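Local coordinates for probable threonyl-tRNA synthetase 1 (Aeropyrum pernix, PDB 3A32), which catalyses the attachment of threonine to its cognate tRNA by way of threonyl-AMP, and probably cannot itself remove wrongly attached serine, at residues F105-M110 with R141-E146; T161-H166 with I309-L314; P259-I264 with G279-D284. All blocks are in the same frame, centred on the assembly; numbering follows the deposited sequence.

Contact 1 of 3, residues F105-M110 with R141-E146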
loop_
_atom_site.group_PDB
_atom_site.type_symbol
_atom_site.label_atom_id
_atom_site.label_comp_id
_atom_site.label_asym_id
_atom_site.label_seq_id
_atom_site.Cartn_x
_atom_site.Cartn_y
_atom_site.Cartn_z
ATOM N N PHE A 105 -23.895 10.344 -2.048
ATOM C CA PHE A 105 -22.605 9.767 -1.650
ATOM C C PHE A 105 -21.581 10.837 -1.829
ATOM O O PHE A 105 -21.820 11.793 -2.570
ATOM C CB PHE A 105 -22.235 8.594 -2.553
ATOM C CG PHE A 105 -22.789 7.259 -2.083
ATOM C CD1 PHE A 105 -21.952 6.321 -1.513
ATOM C CD2 PHE A 105 -24.178 6.979 -2.176
ATOM C CE1 PHE A 105 -22.449 5.049 -1.073
ATOM C CE2 PHE A 105 -24.705 5.751 -1.725
ATOM C CZ PHE A 105 -23.833 4.764 -1.196
ATOM N N ALA A 106 -20.445 10.665 -1.168
ATOM C CA ALA A 106 -19.329 11.560 -1.251
ATOM C C ALA A 106 -18.048 10.743 -1.434
ATOM O O ALA A 106 -17.929 9.629 -0.914
ATOM C CB ALA A 106 -19.217 12.369 0.046
ATOM N N VAL A 107 -17.087 11.328 -2.148
ATOM C CA VAL A 107 -15.723 10.889 -2.097
ATOM C C VAL A 107 -15.217 11.375 -0.737
ATOM O O VAL A 107 -15.397 12.562 -0.357
ATOM C CB VAL A 107 -14.912 11.479 -3.290
ATOM C CG1 VAL A 107 -13.506 10.923 -3.327
ATOM C CG2 VAL A 107 -15.653 11.149 -4.629
ATOM N N LYS A 108 -14.655 10.439 0.025
ATOM C CA LYS A 108 -14.184 10.666 1.384
ATOM C C LYS A 108 -13.230 11.866 1.438
ATOM O O LYS A 108 -12.202 11.881 0.725
ATOM C CB LYS A 108 -13.449 9.397 1.831
ATOM C CG LYS A 108 -12.863 9.387 3.198
ATOM C CD LYS A 108 -12.243 8.019 3.555
ATOM C CE LYS A 108 -10.980 7.710 2.752
ATOM N NZ LYS A 108 -10.411 6.421 3.273
ATOM N N PRO A 109 -13.576 12.891 2.251
ATOM C CA PRO A 109 -12.614 13.985 2.516
ATOM C C PRO A 109 -11.779 13.775 3.786
ATOM O O PRO A 109 -10.748 14.437 3.969
ATOM C CB PRO A 109 -13.535 15.217 2.670
ATOM C CG PRO A 109 -14.828 14.663 3.247
ATOM C CD PRO A 109 -14.883 13.158 2.905
ATOM N N MET A 110 -12.214 12.863 4.662
ATOM C CA MET A 110 -11.484 12.575 5.891
ATOM C C MET A 110 -11.744 11.150 6.305
ATOM O O MET A 110 -12.812 10.616 5.982
ATOM C CB MET A 110 -11.949 13.527 7.003
ATOM C CG MET A 110 -13.445 13.457 7.367
ATOM S SD MET A 110 -14.043 14.982 8.239
ATOM C CE MET A 110 -12.481 15.881 8.481
ATOM N N ARG A 141 -6.477 8.048 1.740
ATOM C CA ARG A 141 -6.609 8.851 0.482
ATOM C C ARG A 141 -7.890 9.675 0.516
ATOM O O ARG A 141 -8.984 9.111 0.575
ATOM C CB ARG A 141 -6.618 7.944 -0.739
ATOM C CG ARG A 141 -5.329 7.147 -0.857
ATOM C CD ARG A 141 -5.496 5.895 -1.677
ATOM N NE ARG A 141 -4.162 5.399 -2.010
ATOM C CZ ARG A 141 -3.551 4.472 -1.293
ATOM N NH1 ARG A 141 -4.186 3.926 -0.261
ATOM N NH2 ARG A 141 -2.334 4.109 -1.606
ATOM N N VAL A 142 -7.726 11.002 0.516
ATOM C CA VAL A 142 -8.796 11.942 0.773
ATOM C C VAL A 142 -8.927 12.926 -0.376
ATOM O O VAL A 142 -7.966 13.208 -1.084
ATOM C CB VAL A 142 -8.670 12.633 2.174
ATOM C CG1 VAL A 142 -8.758 11.590 3.307
ATOM C CG2 VAL A 142 -7.393 13.437 2.317
ATOM N N HIS A 143 -10.140 13.379 -0.628
ATOM C CA HIS A 143 -10.376 14.259 -1.749
ATOM C C HIS A 143 -11.247 15.413 -1.275
ATOM O O HIS A 143 -12.225 15.202 -0.565
ATOM C CB HIS A 143 -11.080 13.559 -2.894
ATOM C CG HIS A 143 -10.251 12.517 -3.542
ATOM N ND1 HIS A 143 -10.108 11.243 -3.014
ATOM C CD2 HIS A 143 -9.505 12.554 -4.661
ATOM C CE1 HIS A 143 -9.291 10.549 -3.785
ATOM N NE2 HIS A 143 -8.890 11.330 -4.770
ATOM N N ARG A 144 -10.881 16.612 -1.706
ATOM C CA ARG A 144 -11.510 17.833 -1.200
ATOM C C ARG A 144 -11.615 18.819 -2.350
ATOM O O ARG A 144 -10.750 18.841 -3.231
ATOM C CB ARG A 144 -10.657 18.412 -0.074
ATOM C CG ARG A 144 -10.673 17.522 1.123
ATOM C CD ARG A 144 -9.818 18.059 2.214
ATOM N NE ARG A 144 -9.809 17.116 3.343
ATOM C CZ ARG A 144 -9.095 17.297 4.450
ATOM N NH1 ARG A 144 -8.376 18.396 4.580
ATOM N NH2 ARG A 144 -9.088 16.392 5.430
ATOM N N TYR A 145 -12.682 19.608 -2.347
ATOM C CA TYR A 145 -12.829 20.674 -3.367
ATOM C C TYR A 145 -11.720 21.674 -3.186
ATOM O O TYR A 145 -11.549 22.151 -2.103
ATOM C CB TYR A 145 -14.184 21.399 -3.274
ATOM C CG TYR A 145 -14.229 22.626 -4.182
ATOM C CD1 TYR A 145 -14.148 22.484 -5.561
ATOM C CD2 TYR A 145 -14.272 23.926 -3.650
ATOM C CE1 TYR A 145 -14.133 23.573 -6.403
ATOM C CE2 TYR A 145 -14.273 25.039 -4.494
ATOM C CZ TYR A 145 -14.213 24.837 -5.882
ATOM O OH TYR A 145 -14.200 25.914 -6.771
ATOM N N GLU A 146 -10.941 21.957 -4.220
ATOM C CA GLU A 146 -10.185 23.217 -4.262
ATOM C C GLU A 146 -10.486 23.949 -5.548
ATOM O O GLU A 146 -10.518 23.309 -6.600
ATOM C CB GLU A 146 -8.674 23.003 -4.173
ATOM C CG GLU A 146 -8.234 22.233 -2.926
ATOM C CD GLU A 146 -8.188 23.098 -1.686
ATOM O OE1 GLU A 146 -8.333 24.324 -1.798
ATOM O OE2 GLU A 146 -7.998 22.548 -0.596
HETATM O O HOH W 1 -14.814 14.921 -1.145
HETATM O O HOH W 2 -8.149 5.619 2.417
HETATM O O HOH W 3 -11.052 9.853 -0.780
#
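Pro109 O is gripped side-on by two nitrogens of one guanidinium group. Arg144 NE donates to Pro109 O at 2.9 Å, and Arg144 NH2 reaches Pro109 O at 3.0 Å. The oxygen lies in the guanidinium plane. Both nitrogens approach from the same face of its carbonyl plane, tilted somewhat out of it. The Arg144 chain runs extended from CG to NE (chi2 179°, chi3 -177°), which carries the guanidinium past the proline to its carbonyl. On the way Arg144 CG rests against Pro109 CB at 4.0 Å. An alanine in place of Arg144 would probably leave Pro109 O without either of these donors and open a gap beside the proline ring.

One residue earlier, His143 N donates to Lys108 O at 2.9 Å, in the carbonyl plane. A water also donates to Lys108 O and to Arg141 O, and it meets the edge of the His143 ring at ND1. Through this water the ring is linked to both backbones. Val107 CG1 comes obliquely to the same ring, 3.4 Å from His143 ND1. The Lys108 chain bends at its third torsion (chi3 69°), and Lys108 CE lies 3.3 Å from Arg141 O. A second water links Lys108 NZ to Arg141 N. The Arg141 side chain leads away, to a salt bridge with Glu72 of the second subunit.

The touching parts, 107-110 and 141-144, run nearly at right angles and do not pair as sheet neighbours. Arg144-Tyr145-Glu146 match the Arg-x-Glu signature of motif 2 in class II aminoacyl-tRNA synthetases.

Contact 2 of 3, residues T161-H166 with I309-L314. With ZN (zinc ion), chain G.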
loop_
_atom_site.group_PDB
_atom_site.type_symbol
_atom_site.label_atom_id
_atom_site.label_comp_id
_atom_site.label_asym_id
_atom_site.label_seq_id
_atom_site.Cartn_x
_atom_site.Cartn_y
_atom_site.Cartn_z
ATOM N N THR A 161 -2.765 12.176 0.261
ATOM C CA THR A 161 -2.591 11.110 1.217
ATOM C C THR A 161 -2.155 11.713 2.557
ATOM O O THR A 161 -1.392 12.665 2.570
ATOM C CB THR A 161 -1.607 10.062 0.625
ATOM O OG1 THR A 161 -1.817 9.966 -0.815
ATOM C CG2 THR A 161 -1.828 8.661 1.278
ATOM N N GLN A 162 -2.658 11.164 3.663
ATOM C CA GLN A 162 -2.309 11.575 5.040
ATOM C C GLN A 162 -1.794 10.319 5.749
ATOM O O GLN A 162 -2.293 9.239 5.478
ATOM C CB GLN A 162 -3.565 11.977 5.806
ATOM C CG GLN A 162 -4.251 13.218 5.331
ATOM C CD GLN A 162 -5.674 13.332 5.795
ATOM O OE1 GLN A 162 -6.414 12.356 5.864
ATOM N NE2 GLN A 162 -6.082 14.548 6.104
ATOM N N ASP A 163 -0.781 10.473 6.621
ATOM C CA ASP A 163 -0.443 9.452 7.617
ATOM C C ASP A 163 -1.351 9.697 8.857
ATOM O O ASP A 163 -0.925 10.193 9.911
ATOM C CB ASP A 163 1.069 9.526 8.001
ATOM C CG ASP A 163 1.517 10.942 8.477
ATOM O OD1 ASP A 163 1.003 11.959 7.944
ATOM O OD2 ASP A 163 2.401 11.045 9.374
ATOM N N ASP A 164 -2.598 9.301 8.703
ATOM C CA ASP A 164 -3.680 9.661 9.576
ATOM C C ASP A 164 -3.856 8.623 10.686
ATOM O O ASP A 164 -3.795 7.422 10.420
ATOM C CB ASP A 164 -4.958 9.721 8.716
ATOM C CG ASP A 164 -6.083 10.517 9.374
ATOM O OD1 ASP A 164 -5.801 11.355 10.265
ATOM O OD2 ASP A 164 -7.254 10.322 8.959
ATOM N N ALA A 165 -4.153 9.067 11.914
ATOM C CA ALA A 165 -4.483 8.121 12.965
ATOM C C ALA A 165 -5.475 8.768 13.892
ATOM O O ALA A 165 -5.579 10.003 13.938
ATOM C CB ALA A 165 -3.223 7.679 13.712
ATOM N N HIS A 166 -6.237 7.936 14.578
ATOM C CA HIS A 166 -7.154 8.359 15.595
ATOM C C HIS A 166 -6.908 7.585 16.879
ATOM O O HIS A 166 -6.634 6.374 16.863
ATOM C CB HIS A 166 -8.609 8.270 15.084
ATOM C CG HIS A 166 -8.862 9.223 13.962
ATOM N ND1 HIS A 166 -8.632 8.891 12.647
ATOM C CD2 HIS A 166 -9.168 10.537 13.967
ATOM C CE1 HIS A 166 -8.851 9.937 11.879
ATOM N NE2 HIS A 166 -9.184 10.950 12.653
ATOM N N ILE A 309 -8.574 11.934 19.687
ATOM C CA ILE A 309 -7.512 12.664 19.054
ATOM C C ILE A 309 -7.396 12.269 17.575
ATOM O O ILE A 309 -7.441 11.090 17.236
ATOM C CB ILE A 309 -6.153 12.454 19.816
ATOM C CG1 ILE A 309 -6.221 13.068 21.209
ATOM C CG2 ILE A 309 -4.965 13.021 19.005
ATOM C CD1 ILE A 309 -5.065 12.726 22.141
ATOM N N HIS A 310 -7.283 13.279 16.726
ATOM C CA HIS A 310 -6.807 13.155 15.345
ATOM C C HIS A 310 -5.319 13.481 15.391
ATOM O O HIS A 310 -4.940 14.444 16.051
ATOM C CB HIS A 310 -7.386 14.270 14.474
ATOM C CG HIS A 310 -8.877 14.419 14.524
ATOM N ND1 HIS A 310 -9.698 13.944 13.529
ATOM C CD2 HIS A 310 -9.689 15.055 15.411
ATOM C CE1 HIS A 310 -10.950 14.267 13.802
ATOM N NE2 HIS A 310 -10.968 14.952 14.933
ATOM N N ARG A 311 -4.471 12.725 14.689
ATOM C CA ARG A 311 -3.048 13.082 14.628
ATOM C C ARG A 311 -2.410 12.660 13.321
ATOM O O ARG A 311 -2.735 11.613 12.805
ATOM C CB ARG A 311 -2.281 12.504 15.828
ATOM C CG ARG A 311 -2.414 10.991 16.099
ATOM C CD ARG A 311 -1.173 10.181 15.663
ATOM N NE ARG A 311 -1.006 9.988 14.213
ATOM C CZ ARG A 311 0.016 9.320 13.660
ATOM N NH1 ARG A 311 0.962 8.761 14.428
ATOM N NH2 ARG A 311 0.090 9.195 12.337
ATOM N N ALA A 312 -1.516 13.472 12.762
ATOM C CA ALA A 312 -0.633 13.005 11.694
ATOM C C ALA A 312 0.764 13.437 12.086
ATOM O O ALA A 312 0.891 14.411 12.796
ATOM C CB ALA A 312 -1.046 13.606 10.340
ATOM N N LEU A 313 1.803 12.776 11.580
ATOM C CA LEU A 313 3.193 13.189 11.802
ATOM C C LEU A 313 3.674 14.070 10.678
ATOM O O LEU A 313 4.247 15.095 10.936
ATOM C CB LEU A 313 4.149 11.992 11.977
ATOM C CG LEU A 313 3.720 10.837 12.916
ATOM C CD1 LEU A 313 4.790 9.751 12.937
ATOM C CD2 LEU A 313 3.412 11.277 14.361
ATOM N N LEU A 314 3.457 13.653 9.430
ATOM C CA LEU A 314 3.857 14.394 8.235
ATOM C C LEU A 314 2.726 15.328 7.829
ATOM O O LEU A 314 2.972 16.476 7.496
ATOM C CB LEU A 314 4.151 13.410 7.087
ATOM C CG LEU A 314 5.125 12.247 7.352
ATOM C CD1 LEU A 314 5.373 11.345 6.096
ATOM C CD2 LEU A 314 6.435 12.782 7.930
HETATM ZN ZN ZN G . -9.422 12.756 11.863
HETATM O O HOH W 4 -7.589 13.051 11.059
#
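A zinc ion joins His166 and His310, which are paired across adjacent strands. The two rings use different nitrogens: His166 NE2 lies 2.0 Å from the zinc and His310 ND1 2.1 Å from it. The strands are an antiparallel pair in the central sheet of the class II synthetase catalytic domain. Cys112 and a water complete the site. In other threonyl-tRNA synthetases the zinc takes the amino and hydroxyl groups of threonine, so the water probably stands in substrate space. That water also donates to Asp164 OD1, on the same face of the sheet.

The two histidine rings cross obliquely, with planes at 74°. Each has a second-shell partner for its other nitrogen: His115 for His166 ND1 and Asp284 for His310 NE2. These bonds should help fix how the rings turn toward the metal.

Next to the histidines, Ala165 and Arg311 form a hydrogen-bonded pair. Arg311 N reaches Ala165 O at 3.0 Å, and Ala165 N donates back to Arg311 O. At the other end Asp163 points toward the other strand. Its CG sits between the backbone N and the carbonyl carbon (chi1 54°), which brings the carboxylate to the corner at Leu313 and Leu314. Leu314 N meets Asp163 OD2 on its syn lone pair at 2.8 Å. Leu313 N comes to Asp163 OD2 from above the carboxylate plane at 2.9 Å.

Arg311 folds back at chi2 and chi3. Arg311 NH2 donates to Asp163 O at 2.8 Å from above the carbonyl plane, with that oxygen near the guanidinium plane. Ala165 CB lies over one face of the guanidinium, 3.2 Å from Arg311 NE, a buried nitrogen with no hydrogen-bond partner in the model.

Contact 3 of 3, residues P259-I264 with G279-D284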
loop_
_atom_site.group_PDB
_atom_site.type_symbol
_atom_site.label_atom_id
_atom_site.label_comp_id
_atom_site.label_asym_id
_atom_site.label_seq_id
_atom_site.Cartn_x
_atom_site.Cartn_y
_atom_site.Cartn_z
ATOM N N PRO A 259 -8.518 21.874 21.337
ATOM C CA PRO A 259 -7.176 22.464 21.225
ATOM C C PRO A 259 -6.243 21.534 20.436
ATOM O O PRO A 259 -6.627 20.368 20.159
ATOM C CB PRO A 259 -6.707 22.557 22.669
ATOM C CG PRO A 259 -7.456 21.442 23.386
ATOM C CD PRO A 259 -8.763 21.248 22.658
ATOM N N LYS A 260 -5.048 22.029 20.084
ATOM C CA LYS A 260 -4.105 21.262 19.263
ATOM C C LYS A 260 -2.660 21.647 19.479
ATOM O O LYS A 260 -2.354 22.671 20.064
ATOM C CB LYS A 260 -4.423 21.426 17.765
ATOM C CG LYS A 260 -4.594 22.889 17.341
ATOM C CD LYS A 260 -4.500 23.070 15.810
ATOM C CE LYS A 260 -4.768 24.544 15.453
ATOM N NZ LYS A 260 -4.444 24.785 14.013
ATOM N N LEU A 261 -1.780 20.809 18.945
ATOM C CA LEU A 261 -0.356 21.036 18.900
ATOM C C LEU A 261 0.108 20.802 17.453
ATOM O O LEU A 261 -0.236 19.770 16.822
ATOM C CB LEU A 261 0.266 20.015 19.833
ATOM C CG LEU A 261 1.740 19.831 20.069
ATOM C CD1 LEU A 261 1.866 19.034 21.352
ATOM C CD2 LEU A 261 2.437 19.111 18.874
ATOM N N ASP A 262 0.923 21.716 16.933
ATOM C CA ASP A 262 1.464 21.584 15.575
ATOM C C ASP A 262 2.949 21.380 15.649
ATOM O O ASP A 262 3.613 21.970 16.493
ATOM C CB ASP A 262 1.172 22.826 14.765
ATOM C CG ASP A 262 -0.299 22.928 14.421
ATOM O OD1 ASP A 262 -0.831 21.904 13.902
ATOM O OD2 ASP A 262 -0.912 23.994 14.710
ATOM N N PHE A 263 3.435 20.499 14.785
ATOM C CA PHE A 263 4.858 20.207 14.640
ATOM C C PHE A 263 5.460 21.120 13.584
ATOM O O PHE A 263 5.011 21.113 12.447
ATOM C CB PHE A 263 5.027 18.785 14.117
ATOM C CG PHE A 263 4.452 17.718 15.024
ATOM C CD1 PHE A 263 4.780 17.683 16.412
ATOM C CD2 PHE A 263 3.650 16.715 14.498
ATOM C CE1 PHE A 263 4.286 16.682 17.210
ATOM C CE2 PHE A 263 3.160 15.703 15.308
ATOM C CZ PHE A 263 3.473 15.688 16.637
ATOM N N ILE A 264 6.494 21.854 13.942
ATOM C CA ILE A 264 7.029 22.853 13.067
ATOM C C ILE A 264 8.547 22.750 13.000
ATOM O O ILE A 264 9.230 23.019 13.987
ATOM C CB ILE A 264 6.655 24.296 13.533
ATOM C CG1 ILE A 264 5.150 24.533 13.416
ATOM C CG2 ILE A 264 7.354 25.326 12.652
ATOM C CD1 ILE A 264 4.662 25.410 14.475
ATOM N N GLY A 279 2.833 17.686 10.820
ATOM C CA GLY A 279 1.587 17.102 11.324
ATOM C C GLY A 279 1.021 17.908 12.499
ATOM O O GLY A 279 1.548 18.974 12.827
ATOM N N THR A 280 -0.028 17.387 13.124
ATOM C CA THR A 280 -0.769 18.033 14.190
ATOM C C THR A 280 -1.256 16.954 15.158
ATOM O O THR A 280 -1.387 15.783 14.779
ATOM C CB THR A 280 -2.002 18.849 13.632
ATOM O OG1 THR A 280 -1.511 19.894 12.774
ATOM C CG2 THR A 280 -2.731 19.581 14.734
ATOM N N ILE A 281 -1.467 17.343 16.414
ATOM C CA ILE A 281 -2.242 16.555 17.358
ATOM C C ILE A 281 -3.465 17.393 17.706
ATOM O O ILE A 281 -3.330 18.430 18.356
ATOM C CB ILE A 281 -1.458 16.180 18.678
ATOM C CG1 ILE A 281 -0.159 15.464 18.339
ATOM C CG2 ILE A 281 -2.327 15.310 19.621
ATOM C CD1 ILE A 281 0.738 15.294 19.519
ATOM N N GLN A 282 -4.643 16.890 17.325
ATOM C CA GLN A 282 -5.912 17.592 17.439
ATOM C C GLN A 282 -7.001 16.825 18.235
ATOM O O GLN A 282 -7.514 15.795 17.798
ATOM C CB GLN A 282 -6.414 17.898 16.018
ATOM C CG GLN A 282 -7.821 18.482 15.976
ATOM C CD GLN A 282 -7.819 19.960 16.322
ATOM O OE1 GLN A 282 -7.235 20.765 15.594
ATOM N NE2 GLN A 282 -8.497 20.331 17.428
ATOM N N PHE A 283 -7.302 17.324 19.423
ATOM C CA PHE A 283 -8.492 16.989 20.195
ATOM C C PHE A 283 -9.818 17.401 19.576
ATOM O O PHE A 283 -9.930 18.401 18.848
ATOM C CB PHE A 283 -8.391 17.656 21.567
ATOM C CG PHE A 283 -7.319 17.068 22.429
ATOM C CD1 PHE A 283 -7.643 16.151 23.431
ATOM C CD2 PHE A 283 -5.980 17.413 22.227
ATOM C CE1 PHE A 283 -6.631 15.576 24.221
ATOM C CE2 PHE A 283 -4.978 16.878 23.015
ATOM C CZ PHE A 283 -5.290 15.947 24.014
ATOM N N ASP A 284 -10.835 16.653 19.956
ATOM C CA ASP A 284 -12.118 16.731 19.338
ATOM C C ASP A 284 -13.158 16.421 20.407
ATOM O O ASP A 284 -13.143 15.333 21.021
ATOM C CB ASP A 284 -12.180 15.765 18.155
ATOM C CG ASP A 284 -13.319 16.068 17.213
ATOM O OD1 ASP A 284 -14.436 16.394 17.717
ATOM O OD2 ASP A 284 -13.100 15.968 15.970
#
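Asp262 and Thr280 lie side by side and point the same way from neighbouring strands. Thr280 OG1 donates to Asp262 OD1. The modelled separation is very short, so its exact length is doubtful. The methyl of the threonine is turned along the strand, toward Lys260, and Thr280 CG2 is 3.9 Å from Lys260 CB. Lys260 runs at a slant across Thr280 and Gln282, with Lys260 CD 3.6 Å from Gln282 OE1. Its tip leads off to a long salt bridge with Asp262 on its own strand.

Gln282 bends at its second torsion (chi2 79°), which swings the amide forward along its own strand, to the carbonyl of the next residue. There Gln282 NE2 donates to Phe283 O at 2.8 Å. The bond is nearly straight, with the oxygen in the amide plane and the nitrogen on one of its lone pairs. Gly258 O takes a second bond from NE2.

These residues belong to an antiparallel beta hairpin, strands 260-268 and 273-284, in the catalytic sheet of the class II core. Lys260, Asp262, Thr280 and Gln282 share one face, the zinc side. Leu261 and Ile281 are on the other and form a hydrogen-bonded pair. Ile281 N reaches Leu261 O at 2.8 Å, in the carbonyl plane, and Leu261 N returns a bond to Ile281 O.

The apolar side chains cross at angles. Phe263 lays its ring obliquely to the other strand, and Phe263 CZ is 4.0 Å from Ile281 CD1. Gly279, with no side chain, lets this ring come close: Phe263 CD2 is 3.5 Å from Gly279 C. At the far end Pro259 crosses Phe283, with Pro259 CD 3.8 Å from Phe283 CB. Helix 222-243 packs on both of these residues.

From the N terminus, contact 1 closes first. It brings the chain back to the end of strand 103-107 and the turn after it, past a loop with helix 112-126 and Cys112. Strand 159-170 follows and opens contact 2, a much longer loop that strand 306-316 closes. Contact 3 is a hairpin nested inside that loop; contacts 1 and 2 are in series. In the large catalytic sheet, strands 134-143, 159-170, 306-316, 273-284 and 260-268 stand in that order; contacts 2 and 3 join neighbours in it. Gln162 touches contact 1, and Ile309 packs on Ile281 of contact 3. Contact 1, at the end of strand 134-143, ties this sheet to the small one of strand 103-107.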